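Local coordinates for protein alcohol dehydrogenase (Thermus sp., PDB 4CPD) that probably interconverts alcohols and their carbonyl products with NAD(H) as coenzyme, using zinc, as a member of the zinc-containing alcohol dehydrogenase family, at residues A[24-29]-A[128-133]; A[83-88]-A[106-111]; A[153-158]-A[293-298]. One frame throughout, in Å; residues are numbered along the deposited sequence.

The centres of contacts 1 and 2 lie about 12 Å apart, those of contacts 2 and 3 about 13 Å, and those of contacts 1 and 3 about 20 Å. Along the chain, contact 2 is nested within the loop that contact 1 closes, and contact 3 opens only afterwards. Contacts 1 and 2 both lie in the GroES-like region and touch, for instance through Val128 and Tyr109. Contact 3 pairs helix 153-163 with helix 295-307 beside the nicotinamide; His86 and Pro84 of contact 2 pack on the latter helix. The three thus run from an outer strand pairing, past the four-cysteine zinc lobe, to the coenzyme and the zinc held by Cys38, His59 and Asp152.

Contact 1 (A[24-29]-A[128-133])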
loop_
_atom_site.group_PDB
_atom_site.type_symbol
_atom_site.label_atom_id
_atom_site.label_comp_id
_atom_site.label_asym_id
_atom_site.label_seq_id
_atom_site.Cartn_x
_atom_site.Cartn_y
_atom_site.Cartn_z
ATOM N N HIS A 24 23.883 -29.725 6.780
ATOM C CA HIS A 24 23.471 -28.946 7.943
ATOM C C HIS A 24 22.370 -29.726 8.670
ATOM O O HIS A 24 21.601 -30.417 8.034
ATOM C CB HIS A 24 23.001 -27.566 7.466
ATOM C CG HIS A 24 22.701 -26.617 8.577
ATOM N ND1 HIS A 24 21.440 -26.484 9.114
ATOM C CD2 HIS A 24 23.497 -25.767 9.269
ATOM C CE1 HIS A 24 21.469 -25.593 10.089
ATOM N NE2 HIS A 24 22.709 -25.144 10.204
ATOM N N PRO A 25 22.289 -29.653 9.997
ATOM C CA PRO A 25 21.269 -30.501 10.676
ATOM C C PRO A 25 19.756 -30.222 10.384
ATOM O O PRO A 25 18.871 -30.954 10.867
ATOM C CB PRO A 25 21.537 -30.239 12.170
ATOM C CG PRO A 25 22.848 -29.552 12.258
ATOM C CD PRO A 25 23.115 -28.889 10.951
ATOM N N LEU A 26 19.467 -29.154 9.653
ATOM C CA LEU A 26 18.105 -28.794 9.306
ATOM C C LEU A 26 17.865 -28.958 7.807
ATOM O O LEU A 26 16.802 -28.596 7.290
ATOM C CB LEU A 26 17.803 -27.365 9.745
ATOM C CG LEU A 26 17.764 -27.104 11.246
ATOM C CD1 LEU A 26 17.458 -25.656 11.572
ATOM C CD2 LEU A 26 16.741 -27.990 11.922
ATOM N N ASP A 27 18.831 -29.540 7.113
ATOM C CA ASP A 27 18.657 -29.890 5.702
ATOM C C ASP A 27 17.695 -31.081 5.498
ATOM O O ASP A 27 17.497 -31.930 6.362
ATOM C CB ASP A 27 20.015 -30.218 5.051
ATOM C CG ASP A 27 20.806 -28.983 4.690
ATOM O OD1 ASP A 27 20.371 -27.860 5.041
ATOM O OD2 ASP A 27 21.860 -29.135 4.038
ATOM N N ALA A 28 17.081 -31.115 4.338
ATOM C CA ALA A 28 16.425 -32.305 3.859
ATOM C C ALA A 28 16.724 -32.461 2.376
ATOM O O ALA A 28 16.978 -31.495 1.649
ATOM C CB ALA A 28 14.926 -32.224 4.086
ATOM N N LEU A 29 16.740 -33.709 1.952
ATOM C CA LEU A 29 16.894 -34.031 0.565
ATOM C C LEU A 29 15.559 -34.510 0.087
ATOM O O LEU A 29 14.875 -35.246 0.794
ATOM C CB LEU A 29 17.924 -35.125 0.382
ATOM C CG LEU A 29 19.377 -34.833 0.771
ATOM C CD1 LEU A 29 20.290 -35.905 0.176
ATOM C CD2 LEU A 29 19.830 -33.456 0.299
ATOM N N VAL A 128 17.053 -28.935 0.435
ATOM C CA VAL A 128 16.250 -27.880 0.998
ATOM C C VAL A 128 16.804 -27.518 2.385
ATOM O O VAL A 128 16.630 -28.280 3.364
ATOM C CB VAL A 128 14.783 -28.329 1.126
ATOM C CG1 VAL A 128 13.933 -27.255 1.812
ATOM C CG2 VAL A 128 14.207 -28.665 -0.239
ATOM N N PRO A 129 17.463 -26.350 2.499
ATOM C CA PRO A 129 17.908 -25.875 3.818
ATOM C C PRO A 129 16.800 -25.433 4.735
ATOM O O PRO A 129 15.775 -25.009 4.269
ATOM C CB PRO A 129 18.746 -24.646 3.484
ATOM C CG PRO A 129 18.252 -24.198 2.159
ATOM C CD PRO A 129 17.839 -25.423 1.422
ATOM N N PHE A 130 17.026 -25.516 6.039
ATOM C CA PHE A 130 16.026 -25.098 7.013
ATOM C C PHE A 130 14.644 -25.717 6.666
ATOM O O PHE A 130 13.613 -25.035 6.627
ATOM C CB PHE A 130 15.930 -23.553 7.051
ATOM C CG PHE A 130 17.230 -22.837 7.343
ATOM C CD1 PHE A 130 17.857 -22.957 8.586
ATOM C CD2 PHE A 130 17.799 -21.992 6.384
ATOM C CE1 PHE A 130 19.041 -22.277 8.847
ATOM C CE2 PHE A 130 18.974 -21.298 6.641
ATOM C CZ PHE A 130 19.595 -21.442 7.873
ATOM N N SER A 131 14.619 -27.019 6.409
ATOM C CA SER A 131 13.397 -27.671 5.937
ATOM C C SER A 131 12.256 -27.574 6.956
ATOM O O SER A 131 11.073 -27.685 6.596
ATOM C CB SER A 131 13.665 -29.136 5.572
ATOM O OG SER A 131 14.135 -29.871 6.700
ATOM N N ASN A 132 12.629 -27.368 8.216
ATOM C CA ASN A 132 11.690 -27.005 9.265
ATOM C C ASN A 132 10.871 -25.781 8.917
ATOM O O ASN A 132 9.727 -25.670 9.341
ATOM C CB ASN A 132 12.398 -26.754 10.603
ATOM C CG ASN A 132 13.516 -25.690 10.516
ATOM O OD1 ASN A 132 14.400 -25.742 9.642
ATOM N ND2 ASN A 132 13.490 -24.735 11.450
ATOM N N VAL A 133 11.453 -24.863 8.161
ATOM C CA VAL A 133 10.757 -23.663 7.719
ATOM C C VAL A 133 10.227 -23.799 6.290
ATOM O O VAL A 133 9.134 -23.321 5.972
ATOM C CB VAL A 133 11.743 -22.481 7.758
ATOM C CG1 VAL A 133 11.157 -21.236 7.130
ATOM C CG2 VAL A 133 12.183 -22.213 9.186
HETATM O O HOH W 1 19.649 -26.016 6.744
#
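Two side-chain torsions bring this contact together: Ser131 holds OG between its backbone N and carbonyl carbon (chi1 60°), near the Leu26 carbonyl, while Leu26 has CG beside its own backbone N (chi1 -67°) and thereby brings CD1 to the rim of the Phe130 ring. The Leu26 carbonyl is gripped twice by one residue, by the backbone N and by the hydroxyl that the serine torsion places. Ser131 N donates to Leu26 O at 2.8 Å, meeting the oxygen almost end-on. Ser131 OG donates to Leu26 O at 3.0 Å from above the carbonyl plane, 44° out of it, so the two donors do not compete for one direction. The same serine also lies against Ala28, whose CB is 3.6 Å from Ser131 OG.

In the fold, this is where strand 125-128 of the GroES-like region runs out beside the start of strand 28-37. Ala28 and Val128 form an antiparallel hydrogen-bonded pair, with Val128 N to Ala28 O at 2.8 Å and Ala28 N to Val128 O at 3.0 Å. Beyond the pair the two segments change character: residues 24 to 27 make a type I turn, and Phe130 takes the N-cap position of helix 131-134. A water spans the two, donating to Asp27 OD1 at 2.6 Å and accepting from Phe130 N. The other carboxylate oxygen, OD2, forms a salt bridge with Arg127 and accepts a hydrogen bond from Gln23 N, so both oxygens of this buried acid have partners.

Leu26 CD1 reaches Phe130 CD1 at 4.0 Å, close to the plane of the ring. The His24 imidazole meets the same ring obliquely. The Phe130 side chain also approaches Cys89, one of the four cysteines binding the second zinc ion.

Contact 2 (A[83-88]-A[106-111])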
loop_
_atom_site.group_PDB
_atom_site.type_symbol
_atom_site.label_atom_id
_atom_site.label_comp_id
_atom_site.label_asym_id
_atom_site.label_seq_id
_atom_site.Cartn_x
_atom_site.Cartn_y
_atom_site.Cartn_z
ATOM N N GLY A 83 7.263 -27.089 -1.128
ATOM C CA GLY A 83 7.920 -25.985 -0.421
ATOM C C GLY A 83 7.868 -24.725 -1.236
ATOM O O GLY A 83 7.736 -24.792 -2.454
ATOM N N PRO A 84 7.951 -23.573 -0.572
ATOM C CA PRO A 84 8.088 -22.289 -1.254
ATOM C C PRO A 84 9.300 -22.231 -2.182
ATOM O O PRO A 84 10.327 -22.819 -1.900
ATOM C CB PRO A 84 8.309 -21.312 -0.114
ATOM C CG PRO A 84 7.631 -21.947 1.038
ATOM C CD PRO A 84 7.925 -23.404 0.887
ATOM N N PHE A 85 9.164 -21.508 -3.281
ATOM C CA PHE A 85 10.254 -21.303 -4.191
ATOM C C PHE A 85 11.393 -20.474 -3.614
ATOM O O PHE A 85 12.448 -20.392 -4.206
ATOM C CB PHE A 85 9.739 -20.658 -5.472
ATOM C CG PHE A 85 9.346 -19.212 -5.339
ATOM C CD1 PHE A 85 10.286 -18.195 -5.491
ATOM C CD2 PHE A 85 8.018 -18.863 -5.156
ATOM C CE1 PHE A 85 9.911 -16.860 -5.423
ATOM C CE2 PHE A 85 7.645 -17.528 -5.073
ATOM C CZ PHE A 85 8.592 -16.529 -5.213
ATOM N N HIS A 86 11.179 -19.845 -2.483
ATOM C CA HIS A 86 12.204 -19.051 -1.899
ATOM C C HIS A 86 12.419 -19.533 -0.473
ATOM O O HIS A 86 11.493 -19.942 0.177
ATOM C CB HIS A 86 11.815 -17.572 -1.948
ATOM C CG HIS A 86 10.627 -17.236 -1.103
ATOM N ND1 HIS A 86 9.336 -17.419 -1.534
ATOM C CD2 HIS A 86 10.535 -16.722 0.147
ATOM C CE1 HIS A 86 8.498 -17.023 -0.593
ATOM N NE2 HIS A 86 9.197 -16.610 0.442
ATOM N N ILE A 87 13.653 -19.455 0.011
ATOM C CA ILE A 87 14.007 -20.037 1.288
ATOM C C ILE A 87 14.145 -18.970 2.328
ATOM O O ILE A 87 14.345 -17.812 2.006
ATOM C CB ILE A 87 15.316 -20.860 1.216
ATOM C CG1 ILE A 87 16.525 -19.972 0.900
ATOM C CG2 ILE A 87 15.223 -21.911 0.129
ATOM C CD1 ILE A 87 17.846 -20.561 1.379
ATOM N N ALA A 88 14.061 -19.398 3.579
ATOM C CA ALA A 88 13.990 -18.517 4.710
ATOM C C ALA A 88 14.545 -19.234 5.911
ATOM O O ALA A 88 14.447 -20.444 5.996
ATOM C CB ALA A 88 12.564 -18.082 4.972
ATOM N N GLY A 106 18.032 -15.182 2.755
ATOM C CA GLY A 106 17.051 -15.603 1.791
ATOM C C GLY A 106 17.675 -15.970 0.476
ATOM O O GLY A 106 18.772 -15.547 0.195
ATOM N N GLY A 107 16.956 -16.765 -0.314
ATOM C CA GLY A 107 17.348 -17.112 -1.685
ATOM C C GLY A 107 16.228 -17.775 -2.444
ATOM O O GLY A 107 15.208 -18.077 -1.870
ATOM N N VAL A 108 16.437 -18.000 -3.734
ATOM C CA VAL A 108 15.491 -18.690 -4.603
ATOM C C VAL A 108 16.223 -19.812 -5.283
ATOM O O VAL A 108 17.257 -19.596 -5.888
ATOM C CB VAL A 108 14.981 -17.778 -5.732
ATOM C CG1 VAL A 108 13.999 -18.514 -6.619
ATOM C CG2 VAL A 108 14.350 -16.528 -5.156
ATOM N N TYR A 109 15.663 -21.011 -5.225
ATOM C CA TYR A 109 16.281 -22.183 -5.874
ATOM C C TYR A 109 16.538 -21.918 -7.352
ATOM O O TYR A 109 15.708 -21.338 -8.038
ATOM C CB TYR A 109 15.389 -23.442 -5.778
ATOM C CG TYR A 109 15.040 -23.895 -4.387
ATOM C CD1 TYR A 109 15.978 -24.522 -3.578
ATOM C CD2 TYR A 109 13.756 -23.720 -3.887
ATOM C CE1 TYR A 109 15.658 -24.928 -2.288
ATOM C CE2 TYR A 109 13.414 -24.150 -2.611
ATOM C CZ TYR A 109 14.361 -24.738 -1.824
ATOM O OH TYR A 109 13.977 -25.128 -0.582
ATOM N N GLY A 110 17.677 -22.389 -7.828
ATOM C CA GLY A 110 17.989 -22.377 -9.244
ATOM C C GLY A 110 17.839 -21.016 -9.894
ATOM O O GLY A 110 17.424 -20.925 -11.071
ATOM N N TYR A 111 18.177 -19.960 -9.144
ATOM C CA TYR A 111 18.035 -18.611 -9.661
ATOM C C TYR A 111 19.371 -17.820 -9.658
ATOM O O TYR A 111 19.400 -16.578 -9.757
ATOM C CB TYR A 111 16.895 -17.880 -8.927
ATOM C CG TYR A 111 16.042 -17.067 -9.874
ATOM C CD1 TYR A 111 15.220 -17.686 -10.784
ATOM C CD2 TYR A 111 16.076 -15.688 -9.849
ATOM C CE1 TYR A 111 14.429 -16.951 -11.652
ATOM C CE2 TYR A 111 15.311 -14.938 -10.715
ATOM C CZ TYR A 111 14.494 -15.577 -11.624
ATOM O OH TYR A 111 13.729 -14.860 -12.510
HETATM O O HOH W 2 11.184 -24.742 0.093
#
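Ile87 N donates to Gly107 O at 2.8 Å, a bond with an N-H...O angle of 162° whose donor is tilted somewhat from the carbonyl plane. The same oxygen receives a CA-H contact from His86, with CA 3.2 Å from Gly107 O. These are the main polar links of a short, weakly bonded antiparallel pair, strands 86-87 and 107-108, in which His86 and Val108 are the non-hydrogen-bonded partners. One further bond, Tyr109 N to Phe85 O, is weak at 3.4 Å. The residues enclosed between the two segments include Cys89, Cys92, Cys95 and Cys103, so the pairing closes the base of the lobe that holds the second zinc ion.

Ile87 places CG1 between its backbone N and carbonyl carbon (chi1 65°), against Gly107, and its other branch then goes to the tyrosine: CG2 is 3.5 Å from Tyr109 CZ. At the edge of the Tyr109 ring lies the carbonyl of Pro84, with Pro84 O 3.4 Å from CE2. A water links the same two groups, donating to Pro84 O and accepting from Tyr109 OH at 2.9 Å. A leucine in place of Tyr109 would probably leave that water without its hydroxyl donor, and Ile87 CG2 with a gap where the ring stood.

On the other side of the pair, Val108 CG1 comes to the edge of the Phe85 ring, 3.9 Å from CD1, while His86 ND1 sits over a face of that ring. Phe85 also touches the NAD and lies by Asp152 and His59, ligands of the first zinc ion. Since the cross-strand bonds are few and backbone-borne, the buried aromatic and aliphatic contacts appear to carry much of the cohesion between the two segments, with Phe85 on the coenzyme side.

Contact 3 (A[153-158]-A[293-298]); sequences ILSTAY and ANVHLY. With NAD (nicotinamide-adenine-dinucleotide), chain G.
The nicotinamide end of the NAD site is lined in part by the start of helix 153-163, just after the zinc ligand Asp152, and by the loop that carries Ala293 and leads into helix 295-307. Ala293 and Thr156 meet beside the nicotinamide, with Ala293 CB 3.4 Å from Thr156 OG1. The backbone of Ala293 does the polar work, its N donating to the carboxamide oxygen O7N of NAD at 2.7 Å with an N-H...O angle of 167°, close to straight. Thr156 faces the ring itself: its OG1 is 3.4 Å from C4N of NAD, and CG2 touches the same carbon at 3.7 Å. The hydroxyl is also bonded to the backbone O of Asp152, one helical turn earlier, which is likely to hold the threonine's rotation, with OG1 and CG2 against the coenzyme.

Farther from the coenzyme the two helices meet through carbon atoms. Ser155 CB rests on Val295 CG1 at 3.7 Å, while Ser155 OG is engaged by the carbonyl of Ala150. Tyr158 has CG anti to its backbone N (chi1 -174°), which carries its ring along to Tyr298, where CD2 of Tyr158 lies 3.7 Å from CB of Tyr298. The two rings are inclined to each other at 68° with centroids 5.8 Å apart, an oblique encounter. The hydroxyl of Tyr298 is taken by Gln163, at the far end of helix 153-163.

The two segments are therefore joined by van der Waals contact, the hydroxyls of Ser155, Thr156 and Tyr298 being engaged by partners outside them. C4N is the carbon that exchanges hydride in nicotinamide chemistry; the Ala293 bond is likely to restrain rotation of the carboxamide, and Thr156, packed against that carbon, would limit how far the ring can shift.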
loop_
_atom_site.group_PDB
_atom_site.type_symbol
_atom_site.label_atom_id
_atom_site.label_comp_id
_atom_site.label_asym_id
_atom_site.label_seq_id
_atom_site.Cartn_x
_atom_site.Cartn_y
_atom_site.Cartn_z
ATOM N N ILE A 153 3.256 -20.275 -7.868
ATOM C CA ILE A 153 2.338 -19.349 -8.552
ATOM C C ILE A 153 0.925 -19.160 -7.923
ATOM O O ILE A 153 0.337 -18.087 -8.035
ATOM C CB ILE A 153 2.202 -19.670 -10.035
ATOM C CG1 ILE A 153 1.670 -21.081 -10.237
ATOM C CG2 ILE A 153 3.539 -19.524 -10.749
ATOM C CD1 ILE A 153 1.104 -21.244 -11.633
ATOM N N LEU A 154 0.398 -20.183 -7.249
ATOM C CA LEU A 154 -0.887 -20.055 -6.580
ATOM C C LEU A 154 -0.760 -19.199 -5.321
ATOM O O LEU A 154 -1.556 -18.308 -5.074
ATOM C CB LEU A 154 -1.482 -21.429 -6.243
ATOM C CG LEU A 154 -2.827 -21.416 -5.523
ATOM C CD1 LEU A 154 -3.835 -20.539 -6.262
ATOM C CD2 LEU A 154 -3.367 -22.813 -5.380
ATOM N N SER A 155 0.246 -19.470 -4.511
ATOM C CA SER A 155 0.444 -18.688 -3.288
ATOM C C SER A 155 0.825 -17.234 -3.608
ATOM O O SER A 155 0.555 -16.340 -2.830
ATOM C CB SER A 155 1.506 -19.351 -2.420
ATOM O OG SER A 155 1.053 -20.607 -1.955
ATOM N N THR A 156 1.440 -17.024 -4.762
ATOM C CA THR A 156 1.771 -15.696 -5.226
ATOM C C THR A 156 0.497 -14.897 -5.499
ATOM O O THR A 156 0.328 -13.779 -5.013
ATOM C CB THR A 156 2.676 -15.768 -6.487
ATOM O OG1 THR A 156 3.950 -16.286 -6.110
ATOM C CG2 THR A 156 2.906 -14.439 -7.080
ATOM N N ALA A 157 -0.378 -15.469 -6.307
ATOM C CA ALA A 157 -1.650 -14.827 -6.640
ATOM C C ALA A 157 -2.550 -14.672 -5.384
ATOM O O ALA A 157 -3.130 -13.636 -5.135
ATOM C CB ALA A 157 -2.356 -15.652 -7.685
ATOM N N TYR A 158 -2.659 -15.727 -4.604
ATOM C CA TYR A 158 -3.409 -15.702 -3.358
ATOM C C TYR A 158 -2.904 -14.536 -2.505
ATOM O O TYR A 158 -3.688 -13.676 -2.066
ATOM C CB TYR A 158 -3.201 -17.020 -2.635
ATOM C CG TYR A 158 -4.019 -17.187 -1.432
ATOM C CD1 TYR A 158 -5.321 -17.640 -1.530
ATOM C CD2 TYR A 158 -3.498 -16.922 -0.156
ATOM C CE1 TYR A 158 -6.109 -17.820 -0.382
ATOM C CE2 TYR A 158 -4.262 -17.102 0.994
ATOM C CZ TYR A 158 -5.568 -17.550 0.885
ATOM O OH TYR A 158 -6.337 -17.705 2.024
ATOM N N ALA A 293 6.591 -12.589 -3.634
ATOM C CA ALA A 293 5.653 -13.327 -2.794
ATOM C C ALA A 293 6.233 -13.693 -1.496
ATOM O O ALA A 293 7.427 -13.902 -1.394
ATOM C CB ALA A 293 5.241 -14.585 -3.495
ATOM N N ASN A 294 5.381 -13.797 -0.496
ATOM C CA ASN A 294 5.784 -14.237 0.845
ATOM C C ASN A 294 5.036 -15.538 1.097
ATOM O O ASN A 294 4.172 -15.675 1.976
ATOM C CB ASN A 294 5.444 -13.171 1.875
ATOM C CG ASN A 294 5.815 -13.573 3.278
ATOM O OD1 ASN A 294 6.666 -14.427 3.490
ATOM N ND2 ASN A 294 5.181 -12.960 4.250
ATOM N N VAL A 295 5.390 -16.507 0.277
ATOM C CA VAL A 295 4.682 -17.772 0.194
ATOM C C VAL A 295 4.434 -18.446 1.529
ATOM O O VAL A 295 3.346 -18.975 1.759
ATOM C CB VAL A 295 5.425 -18.748 -0.720
ATOM C CG1 VAL A 295 4.723 -20.094 -0.736
ATOM C CG2 VAL A 295 5.523 -18.184 -2.140
ATOM N N HIS A 296 5.425 -18.423 2.399
ATOM C CA HIS A 296 5.320 -19.110 3.692
ATOM C C HIS A 296 4.120 -18.643 4.496
ATOM O O HIS A 296 3.542 -19.411 5.238
ATOM C CB HIS A 296 6.557 -18.879 4.540
ATOM C CG HIS A 296 7.832 -19.277 3.871
ATOM N ND1 HIS A 296 8.331 -18.610 2.773
ATOM C CD2 HIS A 296 8.715 -20.270 4.144
ATOM C CE1 HIS A 296 9.466 -19.164 2.403
ATOM N NE2 HIS A 296 9.715 -20.179 3.211
ATOM N N LEU A 297 3.771 -17.361 4.361
ATOM C CA LEU A 297 2.696 -16.805 5.127
ATOM C C LEU A 297 1.360 -17.459 4.740
ATOM O O LEU A 297 0.510 -17.594 5.583
ATOM C CB LEU A 297 2.633 -15.283 4.922
ATOM C CG LEU A 297 1.743 -14.533 5.945
ATOM C CD1 LEU A 297 2.290 -14.689 7.337
ATOM C CD2 LEU A 297 1.622 -13.053 5.597
ATOM N N TYR A 298 1.213 -17.861 3.473
ATOM C CA TYR A 298 -0.047 -18.311 2.911
ATOM C C TYR A 298 -0.129 -19.798 2.628
ATOM O O TYR A 298 -1.204 -20.332 2.458
ATOM C CB TYR A 298 -0.281 -17.561 1.604
ATOM C CG TYR A 298 -0.228 -16.062 1.800
ATOM C CD1 TYR A 298 -1.181 -15.423 2.586
ATOM C CD2 TYR A 298 0.771 -15.289 1.216
ATOM C CE1 TYR A 298 -1.140 -14.062 2.783
ATOM C CE2 TYR A 298 0.824 -13.927 1.416
ATOM C CZ TYR A 298 -0.131 -13.330 2.200
ATOM O OH TYR A 298 -0.109 -11.991 2.403
HETATM P PA NAD G . 3.934 -15.465 -18.380
HETATM O O1A NAD G . 3.770 -16.934 -18.778
HETATM O O2A NAD G . 4.964 -14.606 -19.106
HETATM O O5B NAD G . 2.534 -14.651 -18.384
HETATM C C5B NAD G . 2.488 -13.273 -18.751
HETATM C C4B NAD G . 1.144 -12.953 -19.398
HETATM O O4B NAD G . 0.967 -11.532 -19.479
HETATM C C3B NAD G . 1.064 -13.515 -20.822
HETATM O O3B NAD G . -0.196 -14.143 -21.109
HETATM C C2B NAD G . 1.214 -12.301 -21.694
HETATM O O2B NAD G . 0.541 -12.456 -22.947
HETATM C C1B NAD G . 0.585 -11.234 -20.819
HETATM N N9A NAD G . 1.063 -9.911 -21.221
HETATM C C8A NAD G . 2.342 -9.604 -21.521
HETATM N N7A NAD G . 2.414 -8.295 -21.861
HETATM C C5A NAD G . 1.173 -7.763 -21.772
HETATM C C6A NAD G . 0.558 -6.436 -21.978
HETATM N N6A NAD G . 1.342 -5.416 -22.359
HETATM N N1A NAD G . -0.779 -6.279 -21.785
HETATM C C2A NAD G . -1.556 -7.310 -21.400
HETATM N N3A NAD G . -1.056 -8.551 -21.193
HETATM C C4A NAD G . 0.273 -8.835 -21.355
HETATM O O3 NAD G . 4.328 -15.372 -16.809
HETATM P PN NAD G . 3.588 -16.035 -15.528
HETATM O O1N NAD G . 4.209 -17.412 -15.395
HETATM O O2N NAD G . 2.077 -15.782 -15.552
HETATM O O5D NAD G . 4.135 -15.067 -14.353
HETATM C C5D NAD G . 3.475 -13.796 -14.191
HETATM C C4D NAD G . 4.372 -12.645 -13.742
HETATM O O4D NAD G . 4.476 -12.693 -12.312
HETATM C C3D NAD G . 5.799 -12.699 -14.290
HETATM O O3D NAD G . 6.268 -11.351 -14.467
HETATM C C2D NAD G . 6.568 -13.458 -13.206
HETATM O O2D NAD G . 8.005 -13.261 -13.192
HETATM C C1D NAD G . 5.859 -12.918 -11.961
HETATM N N1N NAD G . 5.989 -13.773 -10.770
HETATM C C2N NAD G . 6.198 -13.102 -9.633
HETATM C C3N NAD G . 6.344 -13.748 -8.415
HETATM C C7N NAD G . 6.556 -12.866 -7.218
HETATM O O7N NAD G . 7.159 -13.263 -6.234
HETATM N N7N NAD G . 6.032 -11.626 -7.267
HETATM C C4N NAD G . 6.261 -15.151 -8.373
HETATM C C5N NAD G . 6.042 -15.846 -9.568
HETATM C C6N NAD G . 5.908 -15.130 -10.769
#